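Local coordinates for hypothetical protein VC1899 (Vibrio cholerae, PDB 1XMX) that is of unknown function but probably binds nucleic acid, carrying a Card1-like endonuclease domain that belongs to the PDDEXK nuclease clan, at residues A[175-180]-A[246-251]; A[260-265]-A[377-382]; A[308-313]-A[319-324]; A[327-330]-A[336-339]. One frame throughout, in Å; residues are numbered along the deposited sequence.

Contact 1 of 4, residues A[175-180]-A[246-251]; sequences ERWASN and RRFANG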
loop_
_atom_site.group_PDB
_atom_site.type_symbol
_atom_site.label_atom_id
_atom_site.label_comp_id
_atom_site.label_asym_id
_atom_site.label_seq_id
_atom_site.Cartn_x
_atom_site.Cartn_y
_atom_site.Cartn_z
ATOM N N GLU A 175 16.642 13.096 -9.333
ATOM C CA GLU A 175 17.187 12.314 -10.468
ATOM C C GLU A 175 18.744 12.380 -10.489
ATOM O O GLU A 175 19.432 11.377 -10.718
ATOM C CB GLU A 175 16.710 12.889 -11.823
ATOM C CG GLU A 175 15.277 12.617 -12.353
ATOM C CD GLU A 175 15.119 13.112 -13.863
ATOM O OE1 GLU A 175 15.498 14.267 -14.193
ATOM O OE2 GLU A 175 14.629 12.361 -14.758
ATOM N N ARG A 176 19.283 13.580 -10.301
ATOM C CA ARG A 176 20.722 13.766 -10.380
ATOM C C ARG A 176 21.380 13.027 -9.278
ATOM O O ARG A 176 22.414 12.426 -9.476
ATOM C CB ARG A 176 21.152 15.228 -10.203
ATOM C CG ARG A 176 20.502 16.283 -11.102
ATOM C CD ARG A 176 20.664 15.992 -12.521
ATOM N NE ARG A 176 22.045 15.861 -12.987
ATOM C CZ ARG A 176 22.546 14.733 -13.516
ATOM N NH1 ARG A 176 21.792 13.609 -13.601
ATOM N NH2 ARG A 176 23.810 14.721 -13.949
ATOM N N TRP A 177 20.827 13.172 -8.088
ATOM C CA TRP A 177 21.455 12.561 -6.921
ATOM C C TRP A 177 21.303 11.030 -7.025
ATOM O O TRP A 177 22.251 10.308 -6.784
ATOM C CB TRP A 177 20.869 13.117 -5.629
ATOM C CG TRP A 177 21.197 14.637 -5.409
ATOM C CD1 TRP A 177 22.042 15.429 -6.166
ATOM C CD2 TRP A 177 20.671 15.496 -4.366
ATOM N NE1 TRP A 177 22.076 16.716 -5.648
ATOM C CE2 TRP A 177 21.239 16.786 -4.555
ATOM C CE3 TRP A 177 19.771 15.297 -3.301
ATOM C CZ2 TRP A 177 20.943 17.874 -3.716
ATOM C CZ3 TRP A 177 19.460 16.400 -2.447
ATOM C CH2 TRP A 177 20.064 17.663 -2.663
ATOM N N ALA A 178 20.128 10.565 -7.462
ATOM C CA ALA A 178 19.871 9.115 -7.531
ATOM C C ALA A 178 20.800 8.477 -8.557
ATOM O O ALA A 178 21.267 7.366 -8.398
ATOM C CB ALA A 178 18.410 8.852 -7.907
ATOM N N SER A 179 21.048 9.173 -9.639
ATOM C CA SER A 179 21.790 8.560 -10.744
ATOM C C SER A 179 23.319 8.654 -10.592
ATOM O O SER A 179 24.045 8.049 -11.361
ATOM C CB SER A 179 21.338 9.167 -12.092
ATOM O OG SER A 179 21.905 10.461 -12.254
ATOM N N ASN A 180 23.785 9.434 -9.615
ATOM C CA ASN A 180 25.188 9.510 -9.263
ATOM C C ASN A 180 25.293 9.188 -7.786
ATOM O O ASN A 180 26.026 9.852 -7.068
ATOM C CB ASN A 180 25.686 10.945 -9.488
ATOM C CG ASN A 180 25.669 11.324 -10.939
ATOM O OD1 ASN A 180 26.378 10.738 -11.728
ATOM N ND2 ASN A 180 24.819 12.272 -11.312
ATOM N N ARG A 246 14.642 22.338 3.363
ATOM C CA ARG A 246 15.450 21.731 4.409
ATOM C C ARG A 246 15.181 20.218 4.578
ATOM O O ARG A 246 16.107 19.441 4.664
ATOM C CB ARG A 246 15.267 22.440 5.747
ATOM C CG ARG A 246 16.113 21.772 6.872
ATOM C CD ARG A 246 15.535 21.766 8.280
ATOM N NE ARG A 246 14.173 21.237 8.544
ATOM C CZ ARG A 246 13.748 19.960 8.675
ATOM N NH1 ARG A 246 14.524 18.852 8.496
ATOM N NH2 ARG A 246 12.466 19.793 9.008
ATOM N N ARG A 247 13.918 19.795 4.612
ATOM C CA ARG A 247 13.572 18.366 4.730
ATOM C C ARG A 247 14.101 17.551 3.557
ATOM O O ARG A 247 14.469 16.383 3.710
ATOM C CB ARG A 247 12.045 18.160 4.749
ATOM C CG ARG A 247 11.430 18.224 6.137
ATOM C CD ARG A 247 9.890 18.034 6.088
ATOM N NE ARG A 247 9.222 19.320 6.320
ATOM C CZ ARG A 247 8.301 19.852 5.517
ATOM N NH1 ARG A 247 7.916 19.192 4.434
ATOM N NH2 ARG A 247 7.744 21.037 5.809
ATOM N N PHE A 248 14.105 18.182 2.395
ATOM C CA PHE A 248 14.483 17.557 1.150
ATOM C C PHE A 248 15.931 17.197 1.263
ATOM O O PHE A 248 16.292 16.055 0.951
ATOM C CB PHE A 248 14.271 18.527 -0.001
ATOM C CG PHE A 248 14.678 17.989 -1.356
ATOM C CD1 PHE A 248 13.809 17.197 -2.105
ATOM C CD2 PHE A 248 15.915 18.330 -1.915
ATOM C CE1 PHE A 248 14.183 16.706 -3.371
ATOM C CE2 PHE A 248 16.286 17.849 -3.173
ATOM C CZ PHE A 248 15.417 17.039 -3.902
ATOM N N ALA A 249 16.754 18.170 1.703
ATOM C CA ALA A 249 18.227 17.975 1.882
ATOM C C ALA A 249 18.517 17.101 3.071
ATOM O O ALA A 249 19.588 16.496 3.187
ATOM C CB ALA A 249 18.928 19.337 2.098
ATOM N N ASN A 250 17.558 17.035 3.986
ATOM C CA ASN A 250 17.727 16.138 5.093
ATOM C C ASN A 250 17.651 14.639 4.702
ATOM O O ASN A 250 18.192 13.763 5.412
ATOM C CB ASN A 250 16.782 16.506 6.225
ATOM C CG ASN A 250 17.406 16.268 7.567
ATOM O OD1 ASN A 250 18.526 15.770 7.645
ATOM N ND2 ASN A 250 16.696 16.642 8.642
ATOM N N GLY A 251 17.062 14.344 3.553
ATOM C CA GLY A 251 16.947 12.957 3.095
ATOM C C GLY A 251 15.599 12.605 2.488
ATOM O O GLY A 251 15.442 11.546 1.887
#
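With CG anti to its carbonyl carbon (chi1 -66°), Trp177 sends its indole out from the end of helix 164-179 toward helix 243-266; Phe248 answers with CG anti to the backbone N (chi1 178°), which swings its ring back to the indole. The benzo part of the indole does the touching. Trp177 CZ3 lies 3.6 Å from Phe248 CE2, and Trp177 CH2 follows at 3.8 Å from the same carbon. The six-membered ring of Trp177 and the ring of Phe248 form an oblique pair, inclined at 40° with centroids 5.5 Å apart. The rings bridge backbones that stay well separated: even the nearest alpha carbons, Trp177 CA and Ala249 CA, are 10.8 Å apart. Around the pair, Trp253 meets the indole edge-to-face, Leu184 and Leu221 pack on Trp177, and Asp224 OD2 accepts a hydrogen bond from Trp177 NE1.

Just beyond the tryptophan the helix runs out, and side chains fold back onto carbonyls of its last turn. Ser179 OG donates to Glu175 O at 3.1 Å, reaching it from the face opposite Ser179 N, so one oxygen accepts two bonds. Asn180 ND2 donates to Arg176 O at 3.0 Å, in the carbonyl plane and on a lone pair. No hydrogen bond joins the two segments. Between them the contact is one of buried aromatic carbon, while the indole nitrogen, a polar atom inside this core, is satisfied by a carboxylate from helix 216-227.

Contact 2 of 4, residues A[260-265]-A[377-382]; sequences STVKQI and QWFKAA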
loop_
_atom_site.group_PDB
_atom_site.type_symbol
_atom_site.label_atom_id
_atom_site.label_comp_id
_atom_site.label_asym_id
_atom_site.label_seq_id
_atom_site.Cartn_x
_atom_site.Cartn_y
_atom_site.Cartn_z
ATOM N N SER A 260 7.313 10.771 -7.062
ATOM C CA SER A 260 7.212 11.440 -8.345
ATOM C C SER A 260 7.353 10.468 -9.530
ATOM O O SER A 260 6.745 10.675 -10.558
ATOM C CB SER A 260 8.280 12.518 -8.422
ATOM O OG SER A 260 7.894 13.637 -7.629
ATOM N N THR A 261 8.226 9.478 -9.398
ATOM C CA THR A 261 8.415 8.426 -10.395
ATOM C C THR A 261 7.208 7.464 -10.521
ATOM O O THR A 261 6.816 7.095 -11.627
ATOM C CB THR A 261 9.696 7.639 -10.047
ATOM O OG1 THR A 261 10.762 8.583 -10.013
ATOM C CG2 THR A 261 10.005 6.536 -11.044
ATOM N N VAL A 262 6.620 7.084 -9.392
ATOM C CA VAL A 262 5.433 6.296 -9.385
ATOM C C VAL A 262 4.335 7.026 -10.130
ATOM O O VAL A 262 3.581 6.407 -10.908
ATOM C CB VAL A 262 4.951 5.951 -7.939
ATOM C CG1 VAL A 262 3.531 5.278 -8.007
ATOM C CG2 VAL A 262 5.929 5.012 -7.237
ATOM N N LYS A 263 4.221 8.324 -9.885
ATOM C CA LYS A 263 3.211 9.163 -10.551
ATOM C C LYS A 263 3.405 9.201 -12.087
ATOM O O LYS A 263 2.428 9.127 -12.831
ATOM C CB LYS A 263 3.205 10.573 -9.965
ATOM C CG LYS A 263 2.290 11.503 -10.701
ATOM C CD LYS A 263 2.450 12.933 -10.223
ATOM C CE LYS A 263 1.497 13.869 -10.979
ATOM N NZ LYS A 263 1.644 15.254 -10.447
ATOM N N GLN A 264 4.662 9.301 -12.536
ATOM C CA GLN A 264 5.012 9.088 -13.951
ATOM C C GLN A 264 4.656 7.739 -14.548
ATOM O O GLN A 264 4.139 7.668 -15.674
ATOM C CB GLN A 264 6.520 9.285 -14.172
ATOM C CG GLN A 264 6.847 10.683 -14.257
ATOM C CD GLN A 264 8.255 10.921 -14.743
ATOM O OE1 GLN A 264 8.834 10.114 -15.513
ATOM N NE2 GLN A 264 8.817 12.045 -14.320
ATOM N N ILE A 265 4.969 6.662 -13.828
ATOM C CA ILE A 265 4.657 5.295 -14.303
ATOM C C ILE A 265 3.170 5.134 -14.397
ATOM O O ILE A 265 2.664 4.522 -15.310
ATOM C CB ILE A 265 5.244 4.244 -13.348
ATOM C CG1 ILE A 265 6.771 4.302 -13.411
ATOM C CG2 ILE A 265 4.743 2.847 -13.700
ATOM C CD1 ILE A 265 7.488 3.655 -12.229
ATOM N N GLN A 377 8.892 -2.636 -13.444
ATOM C CA GLN A 377 8.941 -4.068 -13.348
ATOM C C GLN A 377 8.205 -4.587 -12.119
ATOM O O GLN A 377 7.428 -5.549 -12.238
ATOM C CB GLN A 377 10.380 -4.545 -13.373
ATOM C CG GLN A 377 11.040 -4.182 -14.716
ATOM C CD GLN A 377 12.539 -4.466 -14.761
ATOM O OE1 GLN A 377 13.223 -4.539 -13.726
ATOM N NE2 GLN A 377 13.065 -4.549 -15.951
ATOM N N TRP A 378 8.396 -3.937 -10.964
ATOM C CA TRP A 378 7.833 -4.413 -9.689
ATOM C C TRP A 378 6.330 -4.318 -9.812
ATOM O O TRP A 378 5.606 -5.287 -9.461
ATOM C CB TRP A 378 8.279 -3.555 -8.511
ATOM C CG TRP A 378 7.899 -4.061 -7.138
ATOM C CD1 TRP A 378 8.067 -5.329 -6.642
ATOM C CD2 TRP A 378 7.336 -3.278 -6.085
ATOM N NE1 TRP A 378 7.559 -5.396 -5.333
ATOM C CE2 TRP A 378 7.137 -4.134 -4.975
ATOM C CE3 TRP A 378 6.954 -1.935 -5.972
ATOM C CZ2 TRP A 378 6.612 -3.671 -3.781
ATOM C CZ3 TRP A 378 6.407 -1.497 -4.800
ATOM C CH2 TRP A 378 6.267 -2.362 -3.703
ATOM N N PHE A 379 5.866 -3.198 -10.384
ATOM C CA PHE A 379 4.417 -2.971 -10.525
ATOM C C PHE A 379 3.750 -3.855 -11.589
ATOM O O PHE A 379 2.548 -4.153 -11.475
ATOM C CB PHE A 379 4.112 -1.533 -10.870
ATOM C CG PHE A 379 4.436 -0.547 -9.767
ATOM C CD1 PHE A 379 4.169 -0.855 -8.428
ATOM C CD2 PHE A 379 5.010 0.694 -10.067
ATOM C CE1 PHE A 379 4.418 0.084 -7.403
ATOM C CE2 PHE A 379 5.259 1.645 -9.030
ATOM C CZ PHE A 379 4.970 1.334 -7.707
ATOM N N LYS A 380 4.486 -4.189 -12.650
ATOM C CA LYS A 380 4.007 -5.134 -13.661
ATOM C C LYS A 380 3.775 -6.500 -13.022
ATOM O O LYS A 380 2.757 -7.139 -13.305
ATOM C CB LYS A 380 4.949 -5.273 -14.860
ATOM C CG LYS A 380 5.128 -3.935 -15.624
ATOM C CD LYS A 380 5.527 -4.128 -17.077
ATOM C CE LYS A 380 6.767 -3.250 -17.403
ATOM N NZ LYS A 380 7.060 -3.095 -18.851
ATOM N N ALA A 381 4.714 -6.930 -12.185
ATOM C CA ALA A 381 4.574 -8.190 -11.469
ATOM C C ALA A 381 3.319 -8.273 -10.623
ATOM O O ALA A 381 2.879 -9.372 -10.321
ATOM C CB ALA A 381 5.833 -8.546 -10.687
ATOM N N ALA A 382 2.677 -7.149 -10.295
ATOM C CA ALA A 382 1.375 -7.220 -9.618
ATOM C C ALA A 382 0.226 -7.829 -10.475
ATOM O O ALA A 382 -0.850 -8.152 -9.940
ATOM C CB ALA A 382 0.940 -5.810 -9.042
#
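Apolar packing joins the segments, and Phe379 is its centre, meeting both Val262 and Ile265. Its CG stands anti to the carbonyl carbon (chi1 -67°), which carries the ring from helix 371-380 toward helix 243-266. Val262 comes to the rim of that ring: CG2 lies in the ring plane, 3.8 Å from Phe379 CZ and almost equally near CE2, and the two side chains cross at about a right angle. The other branch, Val262 CG1, approaches Phe379 CE2 more loosely at 4.2 Å. One helical turn on, Ile265 CG2 meets the ring obliquely, 4.2 Å from Phe379 CD2. The ring thus rests by its CZ-CE2 edge against Val262 and near CD2 against Ile265. The backbones stay further apart, with Phe379 CA 9.1 Å from Ile265 CA.

This packing is consistent with the PDDEXK fold, in which helices pack on a central mixed sheet. Thr298 and Val300 of strand 288-300 and Ile272 of strand 272-276 supply that sheet surface beneath Phe379.

An aromatic contact falls to the neighbouring Trp378, whose indole meets the ring of His305 edge-to-face.

No hydrogen bond joins the two segments. Within the helices, Ile265 N donates to Thr261 O at 2.9 Å, and Ala381 N to Gln377 O at 3.0 Å. Further along, Ala382 O accepts from both Asn301 ND2 and Lys303 NZ.

Contact 3 of 4, residues A[308-313]-A[319-324]; sequences ECKTKG and DDTLYK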
loop_
_atom_site.group_PDB
_atom_site.type_symbol
_atom_site.label_atom_id
_atom_site.label_comp_id
_atom_site.label_asym_id
_atom_site.label_seq_id
_atom_site.Cartn_x
_atom_site.Cartn_y
_atom_site.Cartn_z
ATOM N N GLU A 308 9.559 1.492 1.382
ATOM C CA GLU A 308 10.346 2.194 2.373
ATOM C C GLU A 308 11.559 2.742 1.635
ATOM O O GLU A 308 12.218 1.994 0.889
ATOM C CB GLU A 308 10.881 1.239 3.436
ATOM C CG GLU A 308 11.502 1.993 4.626
ATOM C CD GLU A 308 11.745 1.110 5.827
ATOM O OE1 GLU A 308 11.216 -0.022 5.845
ATOM O OE2 GLU A 308 12.480 1.537 6.760
ATOM N N CYS A 309 11.828 4.032 1.822
ATOM C CA CYS A 309 13.085 4.661 1.361
ATOM C C CYS A 309 14.089 4.866 2.523
ATOM O O CYS A 309 13.725 5.396 3.562
ATOM C CB CYS A 309 12.794 5.966 0.628
ATOM S SG CYS A 309 11.618 5.669 -0.708
ATOM N N LYS A 310 15.300 4.343 2.369
ATOM C CA LYS A 310 16.408 4.668 3.256
ATOM C C LYS A 310 17.497 5.453 2.507
ATOM O O LYS A 310 17.870 5.124 1.368
ATOM C CB LYS A 310 17.005 3.424 3.913
ATOM C CG LYS A 310 16.096 2.814 5.000
ATOM C CD LYS A 310 16.752 1.594 5.641
ATOM C CE LYS A 310 17.852 1.948 6.625
ATOM N NZ LYS A 310 17.448 3.202 7.376
ATOM N N THR A 311 17.946 6.534 3.148
ATOM C CA THR A 311 19.140 7.282 2.720
ATOM C C THR A 311 20.396 6.994 3.603
ATOM O O THR A 311 21.497 7.352 3.221
ATOM C CB THR A 311 18.873 8.785 2.728
ATOM O OG1 THR A 311 18.411 9.133 4.032
ATOM C CG2 THR A 311 17.808 9.197 1.692
ATOM N N LYS A 312 20.231 6.317 4.741
ATOM C CA LYS A 312 21.362 5.894 5.571
ATOM C C LYS A 312 21.528 4.378 5.509
ATOM O O LYS A 312 20.635 3.652 5.051
ATOM C CB LYS A 312 21.157 6.300 7.043
ATOM C CG LYS A 312 21.500 7.764 7.422
ATOM C CD LYS A 312 22.601 8.360 6.454
ATOM C CE LYS A 312 23.457 9.535 7.021
ATOM N NZ LYS A 312 24.803 9.017 7.470
ATOM N N GLY A 313 22.662 3.883 5.998
ATOM C CA GLY A 313 22.965 2.453 5.949
ATOM C C GLY A 313 22.302 1.623 7.035
ATOM O O GLY A 313 21.893 2.137 8.084
ATOM N N ASP A 319 19.732 -5.463 12.832
ATOM C CA ASP A 319 18.909 -4.393 12.231
ATOM C C ASP A 319 17.452 -4.842 11.995
ATOM O O ASP A 319 17.207 -5.944 11.529
ATOM C CB ASP A 319 19.537 -3.881 10.932
ATOM C CG ASP A 319 19.029 -2.484 10.551
ATOM O OD1 ASP A 319 17.922 -2.353 9.938
ATOM O OD2 ASP A 319 19.751 -1.508 10.879
ATOM N N ASP A 320 16.497 -3.976 12.314
ATOM C CA ASP A 320 15.090 -4.353 12.302
ATOM C C ASP A 320 14.360 -3.949 11.015
ATOM O O ASP A 320 13.194 -4.289 10.860
ATOM C CB ASP A 320 14.356 -3.816 13.559
ATOM C CG ASP A 320 13.955 -2.334 13.435
ATOM O OD1 ASP A 320 14.511 -1.627 12.572
ATOM O OD2 ASP A 320 13.084 -1.859 14.219
ATOM N N THR A 321 15.046 -3.227 10.115
ATOM C CA THR A 321 14.412 -2.590 8.925
ATOM C C THR A 321 13.518 -3.555 8.080
ATOM O O THR A 321 12.381 -3.241 7.756
ATOM C CB THR A 321 15.477 -1.893 8.002
ATOM O OG1 THR A 321 15.985 -0.708 8.667
ATOM C CG2 THR A 321 14.863 -1.492 6.704
ATOM N N LEU A 322 14.085 -4.702 7.745
ATOM C CA LEU A 322 13.502 -5.675 6.862
ATOM C C LEU A 322 12.429 -6.552 7.558
ATOM O O LEU A 322 11.423 -6.876 6.938
ATOM C CB LEU A 322 14.604 -6.550 6.280
ATOM C CG LEU A 322 15.556 -5.802 5.339
ATOM C CD1 LEU A 322 16.508 -6.840 4.839
ATOM C CD2 LEU A 322 14.822 -5.194 4.129
ATOM N N TYR A 323 12.672 -6.970 8.804
ATOM C CA TYR A 323 11.646 -7.666 9.614
ATOM C C TYR A 323 10.439 -6.801 9.870
ATOM O O TYR A 323 9.286 -7.278 9.824
ATOM C CB TYR A 323 12.200 -8.051 10.968
ATOM C CG TYR A 323 13.206 -9.080 10.878
ATOM C CD1 TYR A 323 12.914 -10.301 10.306
ATOM C CD2 TYR A 323 14.481 -8.845 11.344
ATOM C CE1 TYR A 323 13.879 -11.292 10.204
ATOM C CE2 TYR A 323 15.433 -9.804 11.240
ATOM C CZ TYR A 323 15.129 -11.025 10.677
ATOM O OH TYR A 323 16.139 -11.983 10.632
ATOM N N LYS A 324 10.716 -5.532 10.176
ATOM C CA LYS A 324 9.659 -4.569 10.378
ATOM C C LYS A 324 8.884 -4.280 9.101
ATOM O O LYS A 324 7.667 -4.178 9.138
ATOM C CB LYS A 324 10.209 -3.273 10.938
ATOM C CG LYS A 324 9.139 -2.277 11.227
ATOM C CD LYS A 324 9.799 -0.912 11.422
ATOM C CE LYS A 324 8.996 0.046 12.244
ATOM N NZ LYS A 324 7.945 0.764 11.444
#
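Asp319 OD1 grips Thr321 twice, and so fixes the residue that meets Glu308 and Lys310. Thr321 N donates to it at 3.0 Å in a fairly straight bond (158°), from the anti side and somewhat out of the carboxylate plane, while Thr321 OG1 donates to the same oxygen at 2.8 Å, almost in line with the C-O bond. The backbone part is a capping bond for helix 321-333.

In Thr321, OG1 lies anti to the carbonyl carbon (chi1 -71°), which leaves CG2 anti to the backbone N and facing the strand. Lys310 CD comes within 3.8 Å of Thr321 CG2, the lysine chain bending at chi3 and chi4 as it passes. Glu308 reaches out extended and sets OE2 3.9 Å from the same methyl. Glu308 and Lys310 are consistent with the Glu-X-Lys signature of PDDEXK nucleases; Asp295, which accepts from Cys309 N, could be the accompanying aspartate.

Lys310 NZ stays 6.1 Å from Asp319 OD1. The two probable signature residues thus meet Thr321 by van der Waals contact, its methyl and hydroxyl oxygen against the lysine's CD and CE and its methyl against the glutamate's carboxylate, with no hydrogen bond across the segments.

Contact 4 of 4, residues A[327-330]-A[336-339]; sequences SLRD and QARA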
loop_
_atom_site.group_PDB
_atom_site.type_symbol
_atom_site.label_atom_id
_atom_site.label_comp_id
_atom_site.label_asym_id
_atom_site.label_seq_id
_atom_site.Cartn_x
_atom_site.Cartn_y
_atom_site.Cartn_z
ATOM N N SER A 327 6.598 -7.080 8.303
ATOM C CA SER A 327 5.562 -7.136 9.275
ATOM C C SER A 327 4.460 -6.085 8.993
ATOM O O SER A 327 3.272 -6.327 9.226
ATOM C CB SER A 327 6.191 -6.928 10.626
ATOM O OG SER A 327 5.240 -6.380 11.482
ATOM N N LEU A 328 4.846 -4.904 8.555
ATOM C CA LEU A 328 3.873 -3.913 8.147
ATOM C C LEU A 328 3.032 -4.384 6.929
ATOM O O LEU A 328 1.812 -4.299 6.905
ATOM C CB LEU A 328 4.607 -2.664 7.757
ATOM C CG LEU A 328 5.059 -1.864 8.952
ATOM C CD1 LEU A 328 5.783 -0.683 8.325
ATOM C CD2 LEU A 328 3.835 -1.415 9.674
ATOM N N ARG A 329 3.726 -4.917 5.947
ATOM C CA ARG A 329 3.134 -5.429 4.739
ATOM C C ARG A 329 1.948 -6.395 5.083
ATOM O O ARG A 329 0.770 -6.129 4.768
ATOM C CB ARG A 329 4.290 -6.085 4.001
ATOM C CG ARG A 329 3.975 -6.742 2.673
ATOM C CD ARG A 329 4.208 -8.179 2.892
ATOM N NE ARG A 329 5.414 -8.634 2.272
ATOM C CZ ARG A 329 5.976 -9.786 2.594
ATOM N NH1 ARG A 329 5.433 -10.514 3.569
ATOM N NH2 ARG A 329 7.082 -10.195 1.979
ATOM N N ASP A 330 2.266 -7.466 5.808
ATOM C CA ASP A 330 1.282 -8.439 6.295
ATOM C C ASP A 330 0.100 -7.808 7.005
ATOM O O ASP A 330 -1.054 -8.010 6.625
ATOM C CB ASP A 330 1.983 -9.451 7.214
ATOM C CG ASP A 330 3.088 -10.261 6.469
ATOM O OD1 ASP A 330 2.947 -10.457 5.203
ATOM O OD2 ASP A 330 4.092 -10.687 7.135
ATOM N N GLN A 336 -1.836 -10.572 -0.031
ATOM C CA GLN A 336 -1.439 -10.165 -1.375
ATOM C C GLN A 336 -0.545 -8.910 -1.314
ATOM O O GLN A 336 -0.068 -8.431 -2.365
ATOM C CB GLN A 336 -2.692 -9.823 -2.206
ATOM C CG GLN A 336 -3.363 -10.975 -2.995
ATOM C CD GLN A 336 -3.682 -12.124 -2.119
ATOM O OE1 GLN A 336 -4.610 -12.057 -1.282
ATOM N NE2 GLN A 336 -2.904 -13.195 -2.262
ATOM N N ALA A 337 -0.374 -8.320 -0.121
ATOM C CA ALA A 337 0.418 -7.073 -0.079
ATOM C C ALA A 337 1.911 -7.298 -0.420
ATOM O O ALA A 337 2.491 -8.387 -0.229
ATOM C CB ALA A 337 0.232 -6.306 1.213
ATOM N N ARG A 338 2.517 -6.281 -1.007
ATOM C CA ARG A 338 3.927 -6.372 -1.428
ATOM C C ARG A 338 4.718 -5.183 -0.900
ATOM O O ARG A 338 4.183 -4.101 -0.745
ATOM C CB ARG A 338 4.024 -6.431 -2.939
ATOM C CG ARG A 338 3.847 -7.868 -3.366
ATOM C CD ARG A 338 3.365 -8.170 -4.779
ATOM N NE ARG A 338 3.656 -7.183 -5.808
ATOM C CZ ARG A 338 4.703 -7.175 -6.643
ATOM N NH1 ARG A 338 5.693 -8.080 -6.598
ATOM N NH2 ARG A 338 4.749 -6.208 -7.509
ATOM N N ALA A 339 5.994 -5.397 -0.631
ATOM C CA ALA A 339 6.823 -4.311 -0.129
ATOM C C ALA A 339 8.236 -4.300 -0.720
ATOM O O ALA A 339 8.852 -5.324 -1.006
ATOM C CB ALA A 339 6.856 -4.297 1.453
HETATM O O HOH W 1 6.853 -8.273 -0.784
#
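Arg329 packs its aliphatic chain on Ala337 and Ala339 where helix 321-333 returns to the sheet, in the second half of a beta-alpha-beta crossover that links strand 303-310 to its parallel neighbour 338-343. The close part is aliphatic side chain set against alanine methyls and backbone carbonyls. CG stands anti to the backbone N (chi1 179°), which brings it to Ala337 and Ala339; bends at chi2 and chi3 then carry the guanidinium on. Arg329 CB and CG both lie 4.0 Å from Ala339 CB, and Arg329 CD comes to 3.6 Å from Ala337 O. From the other direction, Ala337 CB touches Arg329 O at 3.6 Å. Small alanine side chains let the backbones come near, the alpha carbons of Arg329 and Ala337 being 5.8 Å apart.

Beyond the stem, the contact becomes polar and looser. The Arg329 guanidinium finds its partners mostly outside the strand: NH1 forms a salt bridge with Asp330 OD1 at 3.0 Å (153°), that oxygen lying nearly in the guanidinium plane and NH1 on its syn side but tilted out of the carboxylate plane, and NH2 donates to Leu358 O. These two bonds fix the rotation of the group. Arg338, between the alanines, starts away from the helix.

A water lies between the guanidinium and the backbone of Ala339. It accepts a bond from Ala339 N at 3.0 Å and a weak one from Arg329 NH2 at 3.4 Å.

Helix 243-266 serves contacts 1 and 2, whose centres lie 20 Å apart, while helix 321-333 serves contacts 3 and 4, with centres 15 Å apart. The latter two reach neighbouring strands of one sheet. Contacts 3 and 4 are both nested in the chain loop that contact 2 closes, and contacts 2 and 4 meet directly, Trp378 CZ2 lying 3.5 Å from Ala339 C. Contact 3 holds the probable Glu-X-Lys signature, so it marks the probable nuclease site. Contact 1 adjoins it, with Gly251 O 3.3 Å from Thr311 CG2, whereas the nearest atoms of contact 2 remain about 7 Å from contact 3.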